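Local coordinates for protein aldehyde dehydrogenase (Burkholderia thailandensis, PDB 5J6B) that probably oxidises an aldehyde substrate to the corresponding carboxylic acid with a nicotinamide cofactor, and binds NADPH covalently in this crystal, at residues Val305-Arg310 with Leu395-Asp400. Numbering follows the deposited sequence.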
loop_
_atom_site.group_PDB
_atom_site.type_symbol
_atom_site.label_atom_id
_atom_site.label_comp_id
_atom_site.label_asym_id
_atom_site.label_seq_id
_atom_site.Cartn_x
_atom_site.Cartn_y
_atom_site.Cartn_z
ATOM N N VAL A 305 -27.913 -11.219 -30.863
ATOM C CA VAL A 305 -28.086 -12.474 -30.141
ATOM C C VAL A 305 -29.459 -12.584 -29.503
ATOM O O VAL A 305 -29.738 -13.591 -28.837
ATOM C CB VAL A 305 -26.991 -12.678 -29.077
ATOM C CG1 VAL A 305 -25.593 -12.651 -29.713
ATOM C CG2 VAL A 305 -27.109 -11.621 -27.974
ATOM N N TYR A 306 -30.338 -11.601 -29.725
ATOM C CA TYR A 306 -31.551 -11.466 -28.924
ATOM C C TYR A 306 -32.473 -12.668 -29.090
ATOM O O TYR A 306 -32.934 -13.248 -28.100
ATOM C CB TYR A 306 -32.287 -10.180 -29.302
ATOM C CG TYR A 306 -33.470 -9.890 -28.414
ATOM C CD1 TYR A 306 -34.743 -10.365 -28.733
ATOM C CD2 TYR A 306 -33.319 -9.152 -27.250
ATOM C CE1 TYR A 306 -35.829 -10.102 -27.914
ATOM C CE2 TYR A 306 -34.404 -8.882 -26.425
ATOM C CZ TYR A 306 -35.651 -9.359 -26.759
ATOM O OH TYR A 306 -36.731 -9.082 -25.942
ATOM N N ASP A 307 -32.768 -13.044 -30.335
ATOM C CA ASP A 307 -33.728 -14.119 -30.569
ATOM C C ASP A 307 -33.229 -15.441 -30.000
ATOM O O ASP A 307 -34.002 -16.192 -29.392
ATOM C CB ASP A 307 -34.017 -14.263 -32.061
ATOM C CG ASP A 307 -34.751 -13.072 -32.637
ATOM O OD1 ASP A 307 -35.390 -12.315 -31.873
ATOM O OD2 ASP A 307 -34.689 -12.902 -33.871
ATOM N N ALA A 308 -31.939 -15.743 -30.182
ATOM C CA ALA A 308 -31.408 -16.996 -29.648
ATOM C C ALA A 308 -31.388 -16.977 -28.122
ATOM O O ALA A 308 -31.766 -17.965 -27.478
ATOM C CB ALA A 308 -30.012 -17.260 -30.225
ATOM N N LEU A 309 -30.972 -15.853 -27.526
ATOM C CA LEU A 309 -30.969 -15.727 -26.068
ATOM C C LEU A 309 -32.374 -15.845 -25.500
ATOM O O LEU A 309 -32.583 -16.503 -24.470
ATOM C CB LEU A 309 -30.360 -14.384 -25.652
ATOM C CG LEU A 309 -30.303 -14.156 -24.140
ATOM C CD1 LEU A 309 -29.010 -14.731 -23.578
ATOM C CD2 LEU A 309 -30.433 -12.700 -23.772
ATOM N N ARG A 310 -33.347 -15.210 -26.163
ATOM C CA ARG A 310 -34.725 -15.210 -25.681
ATOM C C ARG A 310 -35.300 -16.622 -25.631
ATOM O O ARG A 310 -35.945 -17.010 -24.645
ATOM C CB ARG A 310 -35.582 -14.314 -26.578
ATOM C CG ARG A 310 -37.068 -14.285 -26.227
ATOM C CD ARG A 310 -37.882 -13.831 -27.442
ATOM N NE ARG A 310 -39.237 -13.417 -27.094
ATOM C CZ ARG A 310 -40.312 -14.198 -27.173
ATOM N NH1 ARG A 310 -40.203 -15.456 -27.590
ATOM N NH2 ARG A 310 -41.501 -13.721 -26.831
ATOM N N LEU A 395 -36.690 -8.501 -19.985
ATOM C CA LEU A 395 -35.801 -8.604 -21.135
ATOM C C LEU A 395 -36.044 -7.425 -22.075
ATOM O O LEU A 395 -37.181 -7.175 -22.481
ATOM C CB LEU A 395 -36.020 -9.937 -21.862
ATOM C CG LEU A 395 -35.232 -10.191 -23.159
ATOM C CD1 LEU A 395 -33.719 -10.161 -22.940
ATOM C CD2 LEU A 395 -35.652 -11.521 -23.771
ATOM N N GLU A 396 -34.988 -6.687 -22.402
ATOM C CA GLU A 396 -35.091 -5.621 -23.386
ATOM C C GLU A 396 -33.929 -5.744 -24.364
ATOM O O GLU A 396 -32.942 -6.443 -24.112
ATOM C CB GLU A 396 -35.120 -4.227 -22.730
ATOM C CG GLU A 396 -33.844 -3.868 -21.953
ATOM C CD GLU A 396 -33.965 -2.550 -21.195
ATOM O OE1 GLU A 396 -33.866 -2.551 -19.942
ATOM O OE2 GLU A 396 -34.169 -1.508 -21.855
ATOM N N ARG A 397 -34.060 -5.038 -25.480
ATOM C CA ARG A 397 -33.231 -5.212 -26.661
ATOM C C ARG A 397 -32.497 -3.915 -26.976
ATOM O O ARG A 397 -33.082 -2.829 -26.889
ATOM C CB ARG A 397 -34.119 -5.619 -27.844
ATOM C CG ARG A 397 -33.439 -5.910 -29.163
ATOM C CD ARG A 397 -34.527 -6.247 -30.183
ATOM N NE ARG A 397 -33.982 -6.430 -31.521
ATOM C CZ ARG A 397 -34.089 -7.547 -32.234
ATOM N NH1 ARG A 397 -34.742 -8.604 -31.750
ATOM N NH2 ARG A 397 -33.551 -7.598 -33.450
ATOM N N PHE A 398 -31.223 -4.018 -27.352
ATOM C CA PHE A 398 -30.472 -2.835 -27.779
ATOM C C PHE A 398 -29.575 -3.196 -28.955
ATOM O O PHE A 398 -29.443 -4.364 -29.331
ATOM C CB PHE A 398 -29.617 -2.246 -26.642
ATOM C CG PHE A 398 -28.292 -2.953 -26.443
ATOM C CD1 PHE A 398 -28.228 -4.162 -25.749
ATOM C CD2 PHE A 398 -27.118 -2.409 -26.951
ATOM C CE1 PHE A 398 -27.006 -4.807 -25.568
ATOM C CE2 PHE A 398 -25.896 -3.049 -26.786
ATOM C CZ PHE A 398 -25.832 -4.241 -26.095
ATOM N N SER A 399 -28.936 -2.166 -29.520
ATOM C CA SER A 399 -27.965 -2.352 -30.587
ATOM C C SER A 399 -26.743 -1.454 -30.376
ATOM O O SER A 399 -25.611 -1.848 -30.675
ATOM C CB SER A 399 -28.614 -2.068 -31.941
ATOM O OG SER A 399 -27.639 -2.069 -32.959
ATOM N N ASP A 400 -26.958 -0.251 -29.864
ATOM C CA ASP A 400 -25.879 0.700 -29.610
ATOM C C ASP A 400 -25.354 0.537 -28.185
ATOM O O ASP A 400 -26.133 0.581 -27.224
ATOM C CB ASP A 400 -26.394 2.121 -29.834
ATOM C CG ASP A 400 -25.323 3.158 -29.644
ATOM O OD1 ASP A 400 -24.593 3.427 -30.613
ATOM O OD2 ASP A 400 -25.208 3.694 -28.526
#
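The ring of Tyr306 lies against the strand under Arg397, CG of Arg397 sitting 4.2 Å from the centroid of the Tyr306 ring in a CH-pi contact. Arg397 suits this place because its CB and CG methylenes lie against one face of the ring, with CD out toward the rim, while the extended chain carries the guanidinium, tilted 50° from the ring, on to Asp307. Its NH1 approaches CD1 of Tyr306 obliquely at 3.5 Å and makes a long salt bridge of 3.8 Å to OD1 of Asp307, which meets the guanidinium at its edge. The backbone O of Glu396 lies near the plane of the Tyr306 ring, 3.7 Å from CE2 of Tyr306. In the mixed sheet of this aldehyde dehydrogenase fold, strand 392-398 parallels strand 298-302, which leads into helix 303-319; its turn 305-310 runs nearly antiparallel to strand 395-398, the short axes 163° apart. Leu395 meets the ring obliquely from the opposite direction, its CG 3.3 Å from OH of Tyr306, and brings two methyl branches to a buried position: CD1 touches CD2 of Leu309, CD2 the methylene CG of Arg310. A chi1 of -174° sends the flat, apolar ring of Tyr306 toward the strand, where its hydroxyl hydrogen-bonds Glu375; Arg310 forms a salt bridge with the same carboxylate.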